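Local coordinates for peptidoglycan-recognition protein LB (Drosophila melanogaster, PDB 7NSZ) that hydrolyses, as a zinc-dependent N-acetylmuramoyl-L-alanine amidase, the bond between N-acetylmuramoyl residues and peptide in bacterial peptidoglycan, probably scavenging biologically active peptidoglycan by cutting it into inactive fragments, at residues N134-G139 with P147-L152; M59-D64 with V114-W119. The protein carries 1 engineered substitution. One frame throughout, in Å; residues are numbered along the deposited sequence.

Contact 1: residues N134-G139 with P147-L152; sequences NLIAFG and PAYKLL
Y149, just past the corner at P147 and A148, meets I136 of the helix; the amide of A148 is held there by D146. The CA atoms of I136 and Y149 lie 9.6 Å apart, so the gap is bridged by side chains alone. With chi1 at 69°, CG of Y149 sits between its own backbone N and carbonyl carbon, and the phenol is carried toward the helix. Its far end does the touching: I136 CG2 lies 3.4 Å from Y149 OH and 3.5 Å from Y149 CZ. I136 CG2 is 4.0 Å from Y149 CE1 and 3.9 Å from Y149 CE2, which centres it on the CZ end of the ring. The approach is oblique, and the two side chains cross at about a right angle. H176 stacks on the same ring and bonds to the Y149 carbonyl. K150 pairs its backbone with P39 and V41 of the neighbouring strand. At L151 the helix is met again, more loosely, I136 CD1 lying 4.4 Å from L151 CD1. I136 therefore spends its two branches on alternate strand residues, while L151 also packs on V41 and I43. The contact is mainly van der Waals, methyl against the hydroxyl end of a phenol and methyl against methyl, a helix laid against an outermost strand of a mixed sheet, as in the alpha/beta fold of the amidase 2 family.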
# COMPACT_ATOMS: atom_id res chain seq x y z
N ASN A 134 -6.70 -6.00 8.01
CA ASN A 134 -8.05 -5.43 8.22
C ASN A 134 -8.47 -4.58 7.02
O ASN A 134 -9.60 -4.66 6.51
CB ASN A 134 -8.09 -4.63 9.51
CG ASN A 134 -8.04 -5.53 10.73
OD1 ASN A 134 -8.44 -6.70 10.66
ND2 ASN A 134 -7.53 -5.03 11.84
N LEU A 135 -7.53 -3.81 6.45
CA LEU A 135 -7.84 -3.02 5.25
C LEU A 135 -8.26 -3.93 4.10
O LEU A 135 -9.22 -3.65 3.39
CB LEU A 135 -6.62 -2.19 4.88
CG LEU A 135 -6.71 -1.41 3.58
CD1 LEU A 135 -7.87 -0.41 3.55
CD2 LEU A 135 -5.40 -0.73 3.27
N ILE A 136 -7.51 -5.01 3.87
CA ILE A 136 -7.83 -5.95 2.78
C ILE A 136 -9.21 -6.55 3.04
O ILE A 136 -10.02 -6.62 2.12
CB ILE A 136 -6.71 -6.99 2.63
CG1 ILE A 136 -5.37 -6.33 2.24
CG2 ILE A 136 -7.17 -8.07 1.66
CD1 ILE A 136 -4.17 -7.24 2.44
N ALA A 137 -9.45 -7.00 4.25
CA ALA A 137 -10.74 -7.62 4.65
C ALA A 137 -11.89 -6.63 4.42
O ALA A 137 -12.90 -7.00 3.81
CB ALA A 137 -10.70 -8.07 6.10
N PHE A 138 -11.70 -5.38 4.77
CA PHE A 138 -12.73 -4.32 4.58
C PHE A 138 -12.96 -4.07 3.09
O PHE A 138 -14.11 -3.90 2.62
CB PHE A 138 -12.31 -3.01 5.25
N GLY A 139 -11.88 -4.10 2.28
CA GLY A 139 -11.99 -3.91 0.83
C GLY A 139 -12.77 -5.05 0.22
O GLY A 139 -13.60 -4.80 -0.69
N PRO A 147 -13.05 -11.05 -4.11
CA PRO A 147 -12.95 -12.06 -3.07
C PRO A 147 -11.89 -13.14 -3.34
O PRO A 147 -11.43 -13.68 -2.40
CB PRO A 147 -14.35 -12.70 -3.01
CG PRO A 147 -15.01 -12.31 -4.30
CD PRO A 147 -14.37 -11.01 -4.75
N ALA A 148 -11.52 -13.34 -4.60
CA ALA A 148 -10.40 -14.23 -5.01
C ALA A 148 -9.16 -13.43 -5.42
O ALA A 148 -8.38 -13.90 -6.28
CB ALA A 148 -10.85 -15.11 -6.14
N TYR A 149 -8.91 -12.33 -4.72
CA TYR A 149 -7.73 -11.50 -5.04
C TYR A 149 -6.46 -12.34 -4.93
O TYR A 149 -6.33 -13.28 -4.12
CB TYR A 149 -7.71 -10.24 -4.16
CG TYR A 149 -7.43 -10.51 -2.71
CD1 TYR A 149 -6.15 -10.50 -2.20
CD2 TYR A 149 -8.47 -10.81 -1.83
CE1 TYR A 149 -5.89 -10.83 -0.89
CE2 TYR A 149 -8.22 -11.11 -0.50
CZ TYR A 149 -6.93 -11.09 -0.01
OH TYR A 149 -6.61 -11.37 1.29
N LYS A 150 -5.46 -11.90 -5.68
CA LYS A 150 -4.09 -12.41 -5.54
C LYS A 150 -3.24 -11.38 -4.79
O LYS A 150 -3.28 -10.17 -5.17
CB LYS A 150 -3.44 -12.74 -6.87
CG LYS A 150 -4.08 -13.97 -7.51
CD LYS A 150 -3.66 -14.20 -8.94
CE LYS A 150 -4.41 -15.36 -9.54
NZ LYS A 150 -5.68 -14.92 -10.18
N LEU A 151 -2.51 -11.82 -3.79
CA LEU A 151 -1.61 -10.99 -2.98
C LEU A 151 -0.17 -11.14 -3.48
O LEU A 151 0.33 -12.31 -3.56
CB LEU A 151 -1.75 -11.38 -1.49
CG LEU A 151 -0.84 -10.63 -0.54
CD1 LEU A 151 -1.38 -9.22 -0.31
CD2 LEU A 151 -0.74 -11.40 0.77
N LEU A 152 0.50 -10.00 -3.74
CA LEU A 152 1.90 -10.00 -4.25
C LEU A 152 2.72 -8.95 -3.53
O LEU A 152 2.16 -8.01 -2.98
CB LEU A 152 1.91 -9.64 -5.74
CG LEU A 152 1.11 -10.51 -6.68
CD1 LEU A 152 1.01 -9.83 -8.06
CD2 LEU A 152 1.73 -11.90 -6.81

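Contact 2: residues M59-D64 with V114-W119; sequences MKSMRD and VLIGDW
I116 reaches the helix with both of its branches, which touch the consecutive residues S61 and M62. Its CG2 lies 4.1 Å from S61 CB, and its CD1 lies 4.1 Å from M62 SD. The nearest backbone pair, S61 and I116, has its CA atoms 7.7 Å apart, close enough for a short serine to take part through its CB. At I116, chi1 of -63° leaves CG2 opposite the backbone N and CG1 beside it; chi2 of 162° then extends the chain, which carries CD1 to the sulfur. M62 behaves differently. Its chain folds at both chi2 and chi3, each -65°, instead of running out straight, and it crosses the isoleucine at about a right angle. Chi1 and chi2 place SD near I116 CD1, and the bend at chi3 turns CE away from it. S61 turns its hydroxyl to its own helix, where OG bonds to the carbonyl of D57, leaving CB for the apolar contact. Farther round the helix, K60 NZ and D64 OD1 form a salt bridge of 3.1 Å one turn apart, the carboxylate using its syn lone pair. From I116 on the chain has left the strand, and W119 folds back over it: its NE1 makes weak, bent bonds to the carbonyls of L115 and I116, and one ring face lies against G117, whose backbone angles suit glycine. Helix 55-72 is thus packed at the end of strand 110-115. That strand runs between 82-84 and 38-45, its V114 bonding through the backbone to F82 and I84 and its L115 to H44; I116, just after it, also bonds to I84. M62 also touches Y91 of strand 90-92 and W23, while L167 of helix 165-171 packs on L115 and W119.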
# COMPACT_ATOMS: atom_id res chain seq x y z
N MET A 59 1.35 10.89 10.04
CA MET A 59 0.74 11.90 9.15
C MET A 59 1.83 12.67 8.39
O MET A 59 1.70 12.86 7.16
CB MET A 59 -0.09 12.89 9.97
CG MET A 59 -1.29 12.24 10.62
SD MET A 59 -2.18 13.37 11.69
CE MET A 59 -3.73 12.48 11.96
N LYS A 60 2.89 13.08 9.07
CA LYS A 60 4.05 13.74 8.40
C LYS A 60 4.66 12.80 7.36
O LYS A 60 5.03 13.24 6.26
CB LYS A 60 5.04 14.24 9.46
CG LYS A 60 6.31 14.85 8.93
CD LYS A 60 6.10 16.03 8.04
CE LYS A 60 7.33 16.93 8.02
NZ LYS A 60 8.58 16.22 7.68
N SER A 61 4.77 11.51 7.65
CA SER A 61 5.42 10.55 6.73
C SER A 61 4.56 10.45 5.46
O SER A 61 5.13 10.34 4.39
CB SER A 61 5.59 9.19 7.36
OG SER A 61 6.42 9.20 8.51
N MET A 62 3.24 10.42 5.59
CA MET A 62 2.35 10.42 4.41
C MET A 62 2.60 11.70 3.60
O MET A 62 2.74 11.62 2.38
CB MET A 62 0.88 10.34 4.83
CG MET A 62 0.48 8.98 5.39
SD MET A 62 0.56 7.64 4.18
CE MET A 62 -0.67 8.12 3.00
N ARG A 63 2.69 12.87 4.25
CA ARG A 63 2.99 14.12 3.51
C ARG A 63 4.36 14.04 2.88
O ARG A 63 4.54 14.56 1.75
CB ARG A 63 2.85 15.34 4.42
CG ARG A 63 1.42 15.57 4.86
CD ARG A 63 1.19 16.91 5.57
NE ARG A 63 2.04 17.08 6.75
CZ ARG A 63 1.65 16.76 7.97
NH1 ARG A 63 0.53 16.11 8.18
NH2 ARG A 63 2.45 17.00 9.00
N ASP A 64 5.34 13.51 3.57
CA ASP A 64 6.68 13.39 2.97
C ASP A 64 6.65 12.54 1.69
O ASP A 64 7.33 12.86 0.67
CB ASP A 64 7.65 12.86 4.03
CG ASP A 64 8.02 13.87 5.11
OD1 ASP A 64 7.70 15.05 4.96
OD2 ASP A 64 8.59 13.42 6.11
N VAL A 114 1.28 0.55 1.22
CA VAL A 114 2.66 0.74 1.74
C VAL A 114 2.62 0.65 3.26
O VAL A 114 1.87 1.33 3.96
CB VAL A 114 3.27 2.07 1.24
CG1 VAL A 114 2.55 3.31 1.73
CG2 VAL A 114 4.75 2.13 1.62
N LEU A 115 3.50 -0.19 3.80
CA LEU A 115 3.77 -0.24 5.24
C LEU A 115 4.93 0.70 5.50
O LEU A 115 6.04 0.44 5.02
CB LEU A 115 4.04 -1.67 5.74
CG LEU A 115 2.80 -2.48 6.06
CD1 LEU A 115 2.04 -2.93 4.85
CD2 LEU A 115 3.18 -3.72 6.91
N ILE A 116 4.69 1.83 6.12
CA ILE A 116 5.73 2.87 6.29
C ILE A 116 6.88 2.27 7.11
O ILE A 116 6.65 1.62 8.16
CB ILE A 116 5.14 4.14 6.95
CG1 ILE A 116 4.08 4.76 6.03
CG2 ILE A 116 6.22 5.16 7.30
CD1 ILE A 116 3.16 5.73 6.72
N GLY A 117 8.08 2.41 6.59
CA GLY A 117 9.31 1.94 7.25
C GLY A 117 10.15 1.15 6.29
O GLY A 117 9.79 0.93 5.12
N ASP A 118 11.30 0.74 6.83
CA ASP A 118 12.27 -0.14 6.16
C ASP A 118 12.10 -1.54 6.74
O ASP A 118 12.48 -1.72 7.90
CB ASP A 118 13.70 0.40 6.35
CG ASP A 118 14.79 -0.54 5.84
OD1 ASP A 118 14.51 -1.46 5.06
OD2 ASP A 118 15.99 -0.26 6.17
N TRP A 119 11.59 -2.48 5.96
CA TRP A 119 11.25 -3.85 6.44
C TRP A 119 12.08 -4.92 5.72
O TRP A 119 11.66 -6.04 5.50
CB TRP A 119 9.74 -4.04 6.36
CG TRP A 119 8.97 -2.98 7.10
CD1 TRP A 119 8.09 -2.07 6.54
CD2 TRP A 119 9.09 -2.60 8.47
NE1 TRP A 119 7.60 -1.24 7.49
CE2 TRP A 119 8.21 -1.50 8.69
CE3 TRP A 119 9.81 -3.10 9.56
CZ2 TRP A 119 8.05 -0.90 9.92
CZ3 TRP A 119 9.68 -2.49 10.78
CH2 TRP A 119 8.80 -1.43 10.97

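Contacts 1 and 2 occupy opposite sides of the chain's centre, with their own centres 21 Å apart and their nearest atoms about 7 Å apart, without touching. They are consecutive along the chain: strand 110-115, which ends in contact 2, is followed by helix 126-142, which supplies the helical side of contact 1. One sheet joins them, since I136 also packs on I113 of that strand. The zinc site of H44, H154 and C162 is reached by neither directly: the side chains of L151 and I116 are each about 12 Å from the zinc ion. Contact 2 lies near F80, an engineered residue at a position considered essential for zinc-hydrate coordination, about 6 Å from M62, side chain to side chain.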